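Local coordinates for secreted effector protein SopD (Salmonella typhimurium, PDB 5CPC) that acts inside host cells as a type III secreted virulence effector, cooperating with SopB in membrane fission and macropinosome formation during invasion and contributing to replication in macrophages, at residues A[192-197]-A[300-305]; A[241-246]-A[290-295]; A[151-156]-A[177-182]; A[163-166]-A[171-174]; A[108-113]-A[145-150]. One frame throughout, in Å; residues are numbered along the deposited sequence.

Contact 1: A[192-197]-A[300-305]; sequences PAEAPD and ERSLHI
OE1 of E194 lies among three polar groups: the hydroxyl of S302, the hydroxyl of Y234 on strand 232-237, and a bound water. The contact joins two irregular segments, the loop that follows helix 180-190 and the ST turn made by S302 to H304 just ahead of strand 305-306. S302 OG stands 3.1 Å from E194 OE1, a hydrogen-bonding distance, although Y234 OH is close to both oxygens and the course of the serine proton is not settled. The water gives one hydrogen to E194 OE1 at 2.9 Å and the other to the backbone O of R301 at 2.7 Å, so it links the carboxylate to the main chain of the opposite loop. An extended side chain, with CG anti to the backbone N (chi1 170°), carries the carboxylate across the gap. Its second oxygen, OE2, forms a salt bridge with R191, which probably helps to keep this buried group ionised. E194 OE2 also passes 3.9 Å from H304 CB, where the two side chains cross at about a right angle. Within the turn, S302 OG receives the backbone N-H of H304 at 2.8 Å, with an N-H...O angle of 160°.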
# COMPACT_ATOMS: atom_id res chain seq x y z
N PRO A 192 7.29 0.89 -14.22
CA PRO A 192 6.39 0.15 -15.15
C PRO A 192 7.20 -0.85 -15.98
O PRO A 192 6.67 -1.93 -16.30
CB PRO A 192 5.75 1.26 -16.03
CG PRO A 192 6.55 2.53 -15.74
CD PRO A 192 7.08 2.35 -14.30
N ALA A 193 8.47 -0.55 -16.28
CA ALA A 193 9.19 -1.46 -17.13
C ALA A 193 9.91 -2.59 -16.39
O ALA A 193 10.56 -3.43 -17.00
CB ALA A 193 10.12 -0.71 -18.16
N GLU A 194 9.77 -2.64 -15.07
CA GLU A 194 10.40 -3.73 -14.31
C GLU A 194 9.33 -4.72 -13.80
O GLU A 194 8.37 -4.35 -13.13
CB GLU A 194 11.14 -3.14 -13.12
CG GLU A 194 11.67 -4.11 -12.06
CD GLU A 194 12.59 -3.36 -11.08
OE1 GLU A 194 13.50 -2.58 -11.57
OE2 GLU A 194 12.39 -3.52 -9.83
N ALA A 195 9.51 -5.98 -14.11
CA ALA A 195 8.59 -6.99 -13.62
C ALA A 195 8.88 -7.19 -12.14
O ALA A 195 10.09 -7.17 -11.75
CB ALA A 195 8.83 -8.26 -14.39
N PRO A 196 7.82 -7.34 -11.31
CA PRO A 196 7.89 -7.55 -9.88
C PRO A 196 8.86 -8.65 -9.53
O PRO A 196 9.35 -8.73 -8.41
CB PRO A 196 6.49 -8.06 -9.55
CG PRO A 196 5.66 -7.42 -10.52
CD PRO A 196 6.41 -7.29 -11.76
N ASP A 197 9.14 -9.47 -10.53
CA ASP A 197 9.85 -10.64 -10.42
C ASP A 197 11.32 -10.43 -10.73
O ASP A 197 12.13 -11.36 -10.58
CB ASP A 197 9.32 -11.53 -11.52
CG ASP A 197 9.25 -12.89 -11.09
OD1 ASP A 197 9.34 -13.05 -9.85
OD2 ASP A 197 9.11 -13.79 -11.96
N GLU A 300 22.13 -2.10 -14.88
CA GLU A 300 21.32 -2.77 -15.89
C GLU A 300 19.96 -2.14 -15.89
O GLU A 300 18.99 -2.83 -15.98
CB GLU A 300 21.33 -4.30 -15.67
CG GLU A 300 22.81 -4.82 -15.81
CD GLU A 300 22.99 -6.35 -15.80
OE1 GLU A 300 22.04 -7.13 -15.59
OE2 GLU A 300 24.11 -6.81 -15.99
N ARG A 301 19.92 -0.81 -15.78
CA ARG A 301 18.68 -0.03 -15.80
C ARG A 301 17.67 -0.53 -14.77
O ARG A 301 16.48 -0.76 -15.08
CB ARG A 301 18.06 -0.04 -17.21
CG ARG A 301 18.95 0.44 -18.29
CD ARG A 301 18.23 0.76 -19.65
NE ARG A 301 19.16 1.58 -20.41
CZ ARG A 301 19.09 2.91 -20.55
NH1 ARG A 301 18.06 3.59 -20.07
NH2 ARG A 301 20.04 3.55 -21.23
N SER A 302 18.15 -0.72 -13.55
CA SER A 302 17.32 -1.05 -12.40
C SER A 302 17.97 -0.44 -11.11
O SER A 302 19.20 -0.23 -11.07
CB SER A 302 17.33 -2.54 -12.27
OG SER A 302 16.55 -2.89 -11.15
N LEU A 303 17.17 -0.21 -10.06
CA LEU A 303 17.77 0.01 -8.74
C LEU A 303 17.50 -1.16 -7.84
O LEU A 303 17.74 -1.12 -6.65
CB LEU A 303 17.38 1.35 -8.10
CG LEU A 303 17.68 2.60 -8.92
CD1 LEU A 303 17.05 3.84 -8.29
CD2 LEU A 303 19.16 2.79 -9.03
N HIS A 304 17.11 -2.28 -8.44
CA HIS A 304 16.90 -3.53 -7.71
C HIS A 304 18.23 -4.19 -7.58
O HIS A 304 18.56 -5.17 -8.26
CB HIS A 304 15.85 -4.42 -8.40
CG HIS A 304 15.64 -5.76 -7.76
ND1 HIS A 304 15.83 -5.99 -6.41
CD2 HIS A 304 15.21 -6.93 -8.29
CE1 HIS A 304 15.59 -7.26 -6.14
NE2 HIS A 304 15.19 -7.85 -7.26
N ILE A 305 18.98 -3.65 -6.62
CA ILE A 305 20.41 -3.93 -6.41
C ILE A 305 20.52 -4.82 -5.20
O ILE A 305 19.90 -4.55 -4.18
CB ILE A 305 21.10 -2.56 -6.23
CG1 ILE A 305 20.94 -1.80 -7.54
CG2 ILE A 305 22.53 -2.68 -5.79
CD1 ILE A 305 21.70 -0.43 -7.65
O HOH W 1 14.26 -2.10 -14.28

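Contact 2: A[241-246]-A[290-295]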
# COMPACT_ATOMS: atom_id res chain seq x y z
N VAL A 241 15.18 9.18 -18.11
CA VAL A 241 14.70 8.36 -16.99
C VAL A 241 14.27 9.29 -15.87
O VAL A 241 15.02 10.16 -15.44
CB VAL A 241 15.79 7.46 -16.42
CG1 VAL A 241 15.18 6.46 -15.43
CG2 VAL A 241 16.55 6.77 -17.57
N ALA A 242 13.05 9.09 -15.39
CA ALA A 242 12.48 9.95 -14.40
C ALA A 242 12.35 9.13 -13.11
O ALA A 242 11.74 8.06 -13.12
CB ALA A 242 11.06 10.41 -14.89
N PHE A 243 12.94 9.61 -12.02
CA PHE A 243 12.81 8.99 -10.70
C PHE A 243 11.74 9.63 -9.89
O PHE A 243 11.35 10.77 -10.19
CB PHE A 243 14.13 9.10 -9.96
CG PHE A 243 15.23 8.38 -10.66
CD1 PHE A 243 15.39 7.02 -10.49
CD2 PHE A 243 16.08 9.06 -11.54
CE1 PHE A 243 16.34 6.30 -11.22
CE2 PHE A 243 17.12 8.34 -12.22
CZ PHE A 243 17.22 6.98 -12.08
N SER A 244 11.29 8.86 -8.88
CA SER A 244 10.20 9.18 -7.94
C SER A 244 10.42 8.48 -6.67
O SER A 244 11.05 7.45 -6.64
CB SER A 244 8.89 8.52 -8.42
OG SER A 244 8.49 9.35 -9.44
N MET A 245 9.79 8.99 -5.63
CA MET A 245 9.69 8.25 -4.41
C MET A 245 8.25 7.77 -4.08
O MET A 245 7.29 8.47 -4.31
CB MET A 245 10.25 9.05 -3.25
CG MET A 245 10.37 8.16 -1.97
SD MET A 245 11.19 8.93 -0.56
CE MET A 245 10.88 10.61 -1.02
N MET A 246 8.16 6.57 -3.53
CA MET A 246 6.90 6.03 -3.11
C MET A 246 6.28 7.04 -2.09
O MET A 246 6.94 7.43 -1.11
CB MET A 246 7.12 4.68 -2.42
CG MET A 246 5.78 3.97 -2.15
SD MET A 246 5.90 2.37 -1.37
CE MET A 246 6.04 1.38 -2.87
N VAL A 290 20.59 12.92 -10.15
CA VAL A 290 21.88 12.75 -10.87
C VAL A 290 22.52 11.46 -10.41
O VAL A 290 23.01 10.66 -11.21
CB VAL A 290 22.87 13.98 -10.60
CG1 VAL A 290 24.24 13.75 -11.17
CG2 VAL A 290 22.32 15.21 -11.21
N ILE A 291 22.53 11.23 -9.11
CA ILE A 291 23.17 10.03 -8.59
C ILE A 291 22.39 8.72 -8.84
O ILE A 291 22.95 7.69 -9.16
CB ILE A 291 23.35 10.20 -7.00
CG1 ILE A 291 24.22 11.42 -6.66
CG2 ILE A 291 23.98 8.93 -6.45
CD1 ILE A 291 24.11 11.91 -5.21
N LEU A 292 21.09 8.76 -8.65
CA LEU A 292 20.21 7.66 -9.03
C LEU A 292 20.43 7.29 -10.47
O LEU A 292 20.56 6.11 -10.82
CB LEU A 292 18.71 8.07 -8.79
CG LEU A 292 18.38 8.28 -7.30
CD1 LEU A 292 16.93 8.69 -7.10
CD2 LEU A 292 18.70 7.06 -6.40
N GLU A 293 20.50 8.30 -11.33
CA GLU A 293 20.66 8.00 -12.77
C GLU A 293 21.94 7.22 -12.99
O GLU A 293 21.96 6.26 -13.81
CB GLU A 293 20.69 9.26 -13.65
CG GLU A 293 20.83 8.90 -15.13
CD GLU A 293 21.23 10.06 -16.00
OE1 GLU A 293 20.73 10.12 -17.12
OE2 GLU A 293 22.07 10.91 -15.61
N LYS A 294 23.00 7.60 -12.24
CA LYS A 294 24.31 6.96 -12.38
C LYS A 294 24.18 5.53 -11.94
O LYS A 294 24.65 4.63 -12.61
CB LYS A 294 25.39 7.71 -11.57
CG LYS A 294 26.74 6.96 -11.28
CD LYS A 294 27.78 7.83 -10.34
CE LYS A 294 28.17 9.21 -10.91
NZ LYS A 294 27.38 10.43 -10.36
N LEU A 295 23.54 5.30 -10.80
CA LEU A 295 23.34 3.95 -10.27
C LEU A 295 22.46 3.09 -11.22
O LEU A 295 22.74 1.91 -11.50
CB LEU A 295 22.68 4.06 -8.91
CG LEU A 295 23.53 4.67 -7.79
CD1 LEU A 295 22.72 4.84 -6.49
CD2 LEU A 295 24.69 3.70 -7.59
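One face of the F243 ring is covered by L292, whose CB sits 3.6 Å from the ring centroid and only 4° off the normal, a CH-pi contact almost exactly over the middle. The far end of the ring reaches the helix backbone: F243 CZ comes to 3.6 Å from L292 C, and F243 CE2 to 3.5 Å from E293 N, which approaches obliquely. The E293 side chain adds a lighter touch, its CB lying 4.0 Å from F243 CE2. Strand 240-245 pairs with strand 232-237 in a two-stranded antiparallel hairpin, and this contact lays the hairpin against helix 285-298. F243 is the residue that spans the gap. With CG anti to its carbonyl carbon (chi1 -62°), its ring extends past the L292 side chain, the two running in opposite directions. L292 CD1 thereby returns toward the root of the phenylalanine, 4.0 Å from F243 CB. No hydrogen bond crosses between the two segments; the ring packs on the L292 side chain and on helix backbone. Further contacts of F243 come from I232 and Y234 on the partner strand and from Y281 of helix 264-283, while L303 CD1 packs 3.9 Å from F243 CE1.

Contact 3: A[151-156]-A[177-182]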
# COMPACT_ATOMS: atom_id res chain seq x y z
N CYS A 151 -6.11 -0.53 0.20
CA CYS A 151 -7.20 -0.51 1.16
C CYS A 151 -8.15 -1.67 0.90
O CYS A 151 -8.49 -2.34 1.83
CB CYS A 151 -7.93 0.86 1.20
SG CYS A 151 -6.97 2.13 2.09
N GLU A 152 -8.57 -1.90 -0.35
CA GLU A 152 -9.50 -2.99 -0.66
C GLU A 152 -8.92 -4.32 -0.20
O GLU A 152 -9.64 -5.14 0.43
CB GLU A 152 -9.78 -3.15 -2.14
CG GLU A 152 -9.90 -1.81 -2.85
CD GLU A 152 -10.59 -1.87 -4.21
OE1 GLU A 152 -11.09 -0.78 -4.63
OE2 GLU A 152 -10.67 -2.98 -4.79
N VAL A 153 -7.64 -4.55 -0.51
CA VAL A 153 -7.05 -5.85 -0.31
C VAL A 153 -6.95 -6.09 1.17
O VAL A 153 -7.35 -7.16 1.66
CB VAL A 153 -5.71 -5.99 -1.10
CG1 VAL A 153 -4.88 -7.20 -0.59
CG2 VAL A 153 -6.02 -6.20 -2.53
N ILE A 154 -6.50 -5.07 1.91
CA ILE A 154 -6.33 -5.16 3.34
C ILE A 154 -7.69 -5.43 4.02
O ILE A 154 -7.80 -6.22 5.00
CB ILE A 154 -5.81 -3.87 3.94
CG1 ILE A 154 -4.34 -3.63 3.56
CG2 ILE A 154 -5.84 -3.96 5.44
CD1 ILE A 154 -3.74 -2.29 4.10
N GLY A 155 -8.70 -4.71 3.50
CA GLY A 155 -10.05 -4.79 4.01
C GLY A 155 -10.58 -6.18 3.76
O GLY A 155 -11.08 -6.80 4.67
N SER A 156 -10.38 -6.68 2.57
CA SER A 156 -10.82 -8.01 2.27
C SER A 156 -10.11 -9.14 3.05
O SER A 156 -10.73 -10.18 3.30
CB SER A 156 -10.70 -8.24 0.80
OG SER A 156 -10.80 -9.61 0.48
N THR A 177 1.11 -7.77 1.19
CA THR A 177 2.34 -7.42 0.39
C THR A 177 2.66 -8.51 -0.66
O THR A 177 3.06 -8.20 -1.80
CB THR A 177 3.59 -6.98 1.27
OG1 THR A 177 4.03 -8.04 2.14
CG2 THR A 177 3.29 -5.75 2.10
N GLY A 178 2.34 -9.76 -0.33
CA GLY A 178 2.51 -10.90 -1.26
C GLY A 178 1.48 -11.00 -2.37
O GLY A 178 1.66 -11.74 -3.33
N ASN A 179 0.38 -10.25 -2.23
CA ASN A 179 -0.75 -10.30 -3.15
C ASN A 179 -0.47 -9.89 -4.61
O ASN A 179 -0.12 -8.76 -4.91
CB ASN A 179 -1.89 -9.44 -2.59
CG ASN A 179 -3.14 -9.55 -3.39
OD1 ASN A 179 -4.02 -10.39 -3.09
ND2 ASN A 179 -3.26 -8.74 -4.41
N ALA A 180 -0.72 -10.82 -5.52
CA ALA A 180 -0.48 -10.64 -6.94
C ALA A 180 -0.87 -9.31 -7.56
O ALA A 180 -0.01 -8.57 -8.09
CB ALA A 180 -1.10 -11.81 -7.74
N GLN A 181 -2.15 -8.99 -7.53
CA GLN A 181 -2.59 -7.73 -8.19
C GLN A 181 -2.06 -6.44 -7.51
O GLN A 181 -1.89 -5.44 -8.21
CB GLN A 181 -4.13 -7.63 -8.38
CG GLN A 181 -4.97 -8.44 -7.38
CD GLN A 181 -5.09 -9.90 -7.80
OE1 GLN A 181 -5.07 -10.83 -6.97
NE2 GLN A 181 -5.16 -10.12 -9.11
N ILE A 182 -1.86 -6.46 -6.18
CA ILE A 182 -1.21 -5.34 -5.44
C ILE A 182 0.25 -5.23 -5.97
O ILE A 182 0.54 -4.30 -6.67
CB ILE A 182 -1.33 -5.49 -3.91
CG1 ILE A 182 -2.73 -5.05 -3.45
CG2 ILE A 182 -0.27 -4.69 -3.14
CD1 ILE A 182 -3.27 -3.77 -4.12
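V153 meets I182 closely and N179 more loosely, so the two methyls of one valine divide the contact. The tight half is aliphatic: V153 CG2 lies 3.6 Å from I182 CG1 and 4.0 Å from I182 CD1, and V153 CB is 3.9 Å from I182 CG1. The two side chains overlap lengthwise, pointing opposite ways, and the ethyl arm of the buried isoleucine lies alongside the valine branch. Its CG1 is anti to the carbonyl carbon (chi1 -79°), which brings this arm rather than CG2 to the valine. On the other half, V153 CG1 faces the side-chain carbon CG of N179 at 4.0 Å, a van der Waals approach to a polar residue. Both V153 and N179 remain partly accessible to solvent, unlike I182. N179 occupies the N-cap position of helix 180-190, so the valine packs across the start of that helix, touching the capping residue and the first turn. No hydrogen bond passes between the segments. I182 also rests on Q149 and I150, one turn earlier along helix 141-160, and on L254 of helix 248-256; C151 and I154 turn to L253 of that last helix, and E152 packs on helix 76-90.

Contact 4: A[163-166]-A[171-174]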
# COMPACT_ATOMS: atom_id res chain seq x y z
N GLU A 163 -8.32 -14.88 10.81
CA GLU A 163 -7.33 -15.78 11.39
C GLU A 163 -5.96 -15.17 11.11
O GLU A 163 -5.08 -15.24 11.97
CB GLU A 163 -7.45 -17.22 10.81
CG GLU A 163 -7.20 -17.43 9.25
CD GLU A 163 -8.47 -17.16 8.36
OE1 GLU A 163 -8.45 -17.54 7.15
OE2 GLU A 163 -9.50 -16.59 8.85
N LEU A 164 -5.81 -14.52 9.94
CA LEU A 164 -4.51 -13.96 9.52
C LEU A 164 -3.91 -13.08 10.57
O LEU A 164 -2.78 -13.28 10.91
CB LEU A 164 -4.54 -13.18 8.19
CG LEU A 164 -4.60 -14.03 6.93
CD1 LEU A 164 -4.67 -13.14 5.69
CD2 LEU A 164 -3.42 -15.04 6.83
N LEU A 165 -4.65 -12.08 11.06
CA LEU A 165 -4.08 -11.12 12.03
C LEU A 165 -4.17 -11.61 13.48
O LEU A 165 -3.52 -11.06 14.39
CB LEU A 165 -4.80 -9.77 11.90
CG LEU A 165 -4.58 -8.67 12.95
CD1 LEU A 165 -3.47 -7.73 12.54
CD2 LEU A 165 -5.86 -7.87 13.21
N GLN A 166 -5.04 -12.61 13.69
CA GLN A 166 -5.18 -13.27 14.95
C GLN A 166 -3.84 -13.86 15.38
O GLN A 166 -3.48 -13.76 16.52
CB GLN A 166 -6.22 -14.36 14.82
CG GLN A 166 -7.26 -14.35 15.92
CD GLN A 166 -8.27 -15.48 15.76
OE1 GLN A 166 -7.91 -16.70 15.81
NE2 GLN A 166 -9.55 -15.09 15.57
N THR A 171 1.74 -11.57 9.60
CA THR A 171 0.99 -12.60 8.84
C THR A 171 -0.10 -12.00 7.98
O THR A 171 -0.24 -12.39 6.83
CB THR A 171 0.40 -13.73 9.71
OG1 THR A 171 1.45 -14.36 10.45
CG2 THR A 171 -0.26 -14.78 8.84
N LEU A 172 -0.85 -11.04 8.52
CA LEU A 172 -1.75 -10.19 7.70
C LEU A 172 -0.98 -9.51 6.55
O LEU A 172 -1.36 -9.62 5.39
CB LEU A 172 -2.36 -9.08 8.58
CG LEU A 172 -3.27 -8.10 7.83
CD1 LEU A 172 -4.24 -8.82 6.93
CD2 LEU A 172 -3.98 -7.19 8.80
N ARG A 173 0.08 -8.79 6.90
CA ARG A 173 0.85 -7.99 5.94
C ARG A 173 1.45 -8.80 4.76
O ARG A 173 1.38 -8.36 3.61
CB ARG A 173 1.91 -7.21 6.72
CG ARG A 173 3.01 -6.48 5.90
CD ARG A 173 3.80 -5.57 6.86
NE ARG A 173 2.92 -4.60 7.54
CZ ARG A 173 3.03 -4.28 8.82
NH1 ARG A 173 3.93 -4.85 9.59
NH2 ARG A 173 2.22 -3.40 9.35
N LYS A 174 2.00 -9.99 5.07
CA LYS A 174 2.53 -10.93 4.08
C LYS A 174 1.50 -11.18 3.02
O LYS A 174 1.82 -11.24 1.82
CB LYS A 174 2.82 -12.30 4.70
CG LYS A 174 4.20 -12.53 5.26
CD LYS A 174 4.39 -14.07 5.68
CE LYS A 174 4.07 -15.06 4.52
NZ LYS A 174 5.08 -16.16 4.36
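L164 and L172, followed by T171, bury the greater part of this contact, which joins two short consecutive helices, 163-167 and 169-177, connected by a tight turn at S168. The backbones come very near each other, with the CA atoms of L165 and L172 5.0 Å apart, so main-chain atoms take part as well as side chains. L164 uses both. L164 O lies 3.4 Å from T171 CB and 3.6 Å from T171 CG2, contacts with carbon rather than hydrogen bonds. L164 CD2 reaches T171 CG2 at 3.8 Å, and nearer the backbone L164 CB rests 4.1 Å from L172 CA. T171 thus offers its methyl branch to the leucine. With CG2 anti to the backbone N and OG1 anti to the carbonyl carbon (chi1 -57°), the methyl meets L164 while the hydroxyl is hydrogen-bonded to S168 OG, in the link between the helices. L172 is the buried member of the group. It packs beside L165 and also touches K157 and M158 of helix 141-160, and L164 shares K157 as a neighbour. In this way the pair of short helices is set against the end of the long one that precedes them. L165 completes the apolar strip, its other neighbours being P259 and F260 in a loop. No hydrogen bond runs between the two segments. The leucine pair crosses at a slant, methyl against methyl, with L165 CD1 3.8 Å from L172 CD2.

Contact 5: A[108-113]-A[145-150]; sequences TQFLLM and QLFLQI
The three-stranded antiparallel sheet 99-103, 109-114, 117-123 packs here on helix 141-160, and F110, on the central strand, is the residue that bridges to the helix. Its ring is met by two successive helix residues, F147 and L148. L148 lies over one face: its CD1 methyl is 3.9 Å from the centroid of the F110 ring and 16° off the normal, a CH-pi contact displaced toward the rim. L148 CD1 is 3.8 Å from F110 CE1, while L148 CD2 is 4.1 Å from F110 CE1. F147 meets the end of the ring instead. F110 CZ approaches F147 CD2 at 3.8 Å, and the centroids are 5.9 Å apart with planes only 13° from parallel. The rings meet rim to rim, neither lying over the other's face, so this is not a stack. F147 has CG anti to its backbone N (chi1 175°), which places its ring at the end of the F110 ring. I124 and I127 of helix 124-127 touch both aromatic rings, M103 adds to the surroundings of F110, and I101 to those of L148. With no hydrogen bond between the segments, the contact rests on the two buried rings and the partly exposed L148, so shape fit and dispersion, rather than polar bonds, join sheet and helix here.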
# COMPACT_ATOMS: atom_id res chain seq x y z
N THR A 108 -9.22 14.94 2.15
CA THR A 108 -8.99 14.33 3.47
C THR A 108 -10.16 13.39 3.84
O THR A 108 -10.19 12.77 4.92
CB THR A 108 -8.79 15.41 4.57
OG1 THR A 108 -10.02 16.06 4.84
CG2 THR A 108 -7.75 16.47 4.12
N GLN A 109 -11.14 13.34 2.94
CA GLN A 109 -12.29 12.48 3.07
C GLN A 109 -12.47 11.78 1.75
O GLN A 109 -12.42 12.40 0.69
CB GLN A 109 -13.54 13.27 3.40
CG GLN A 109 -13.50 13.92 4.78
CD GLN A 109 -14.70 13.60 5.58
OE1 GLN A 109 -15.74 14.26 5.45
NE2 GLN A 109 -14.60 12.58 6.39
N PHE A 110 -12.63 10.46 1.83
CA PHE A 110 -13.07 9.67 0.68
C PHE A 110 -14.56 9.64 0.76
O PHE A 110 -15.10 9.47 1.85
CB PHE A 110 -12.46 8.26 0.65
CG PHE A 110 -10.98 8.25 0.50
CD1 PHE A 110 -10.38 8.42 -0.77
CD2 PHE A 110 -10.16 8.12 1.61
CE1 PHE A 110 -8.97 8.42 -0.92
CE2 PHE A 110 -8.75 8.10 1.49
CZ PHE A 110 -8.14 8.25 0.24
N LEU A 111 -15.21 9.86 -0.38
CA LEU A 111 -16.65 9.90 -0.48
C LEU A 111 -17.11 8.73 -1.30
O LEU A 111 -16.76 8.61 -2.45
CB LEU A 111 -17.10 11.19 -1.16
CG LEU A 111 -16.62 12.54 -0.61
CD1 LEU A 111 -17.19 13.70 -1.46
CD2 LEU A 111 -17.05 12.72 0.83
N LEU A 112 -17.91 7.85 -0.72
CA LEU A 112 -18.42 6.69 -1.43
C LEU A 112 -19.67 7.19 -2.13
O LEU A 112 -20.59 7.64 -1.46
CB LEU A 112 -18.76 5.55 -0.45
CG LEU A 112 -17.60 4.73 0.16
CD1 LEU A 112 -16.51 5.61 0.76
CD2 LEU A 112 -18.15 3.66 1.20
N MET A 113 -19.67 7.10 -3.47
CA MET A 113 -20.69 7.72 -4.35
C MET A 113 -21.38 6.70 -5.19
O MET A 113 -20.72 5.92 -5.90
CB MET A 113 -20.04 8.70 -5.33
CG MET A 113 -19.06 9.62 -4.70
SD MET A 113 -19.87 11.17 -4.32
CE MET A 113 -19.86 12.00 -5.92
N GLN A 145 -5.73 6.31 -6.23
CA GLN A 145 -6.20 5.02 -6.74
C GLN A 145 -5.38 3.82 -6.32
O GLN A 145 -5.95 2.80 -5.97
CB GLN A 145 -6.40 5.00 -8.27
CG GLN A 145 -6.95 3.63 -8.84
CD GLN A 145 -6.58 3.47 -10.31
OE1 GLN A 145 -5.64 2.74 -10.66
NE2 GLN A 145 -7.32 4.18 -11.20
N LEU A 146 -4.05 3.90 -6.32
CA LEU A 146 -3.29 2.80 -5.75
C LEU A 146 -3.52 2.56 -4.23
O LEU A 146 -3.56 1.41 -3.77
CB LEU A 146 -1.78 2.95 -6.05
CG LEU A 146 -0.88 1.91 -5.40
CD1 LEU A 146 -1.16 0.57 -6.06
CD2 LEU A 146 0.64 2.23 -5.57
N PHE A 147 -3.58 3.66 -3.48
CA PHE A 147 -3.76 3.65 -2.00
C PHE A 147 -5.06 2.94 -1.71
O PHE A 147 -5.17 2.16 -0.78
CB PHE A 147 -3.89 5.12 -1.51
CG PHE A 147 -4.20 5.28 -0.04
CD1 PHE A 147 -3.20 5.27 0.89
CD2 PHE A 147 -5.51 5.47 0.40
CE1 PHE A 147 -3.48 5.41 2.24
CE2 PHE A 147 -5.81 5.61 1.73
CZ PHE A 147 -4.80 5.59 2.66
N LEU A 148 -6.05 3.22 -2.55
CA LEU A 148 -7.39 2.73 -2.32
C LEU A 148 -7.42 1.22 -2.64
O LEU A 148 -8.18 0.47 -2.04
CB LEU A 148 -8.34 3.48 -3.25
CG LEU A 148 -9.50 4.29 -2.69
CD1 LEU A 148 -9.52 4.71 -1.13
CD2 LEU A 148 -9.82 5.49 -3.62
N GLN A 149 -6.61 0.81 -3.61
CA GLN A 149 -6.54 -0.59 -4.06
C GLN A 149 -5.95 -1.43 -2.94
O GLN A 149 -6.41 -2.56 -2.71
CB GLN A 149 -5.71 -0.80 -5.32
CG GLN A 149 -6.32 -0.31 -6.64
CD GLN A 149 -5.37 -0.59 -7.80
OE1 GLN A 149 -5.22 -1.74 -8.24
NE2 GLN A 149 -4.66 0.43 -8.24
N ILE A 150 -4.99 -0.84 -2.23
CA ILE A 150 -4.34 -1.53 -1.14
C ILE A 150 -5.35 -1.61 0.01
O ILE A 150 -5.38 -2.61 0.71
CB ILE A 150 -3.05 -0.79 -0.69
CG1 ILE A 150 -1.99 -0.87 -1.82
CG2 ILE A 150 -2.49 -1.30 0.67
CD1 ILE A 150 -1.00 0.32 -1.80

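From the N terminus, contact 5 is the first to close, bringing strand 109-114 of the three-stranded sheet to helix 141-160. Contact 3 then starts on the same helix and returns to the beginning of helix 180-190; contact 4, between the two short helices, falls within its loop. I182 ties contacts 3 and 5 together through Q149 and I150. Later in the chain, contact 1 closes a long loop from 192-197 to 300-305, and contact 2 lies within it, joining the hairpin strand 240-245 to helix 285-298. L303 touches F243 and L295, linking these two. Contacts 1 and 5 lie on opposite sides of the chain's centre, about 28 Å apart between centres, and no loops cross.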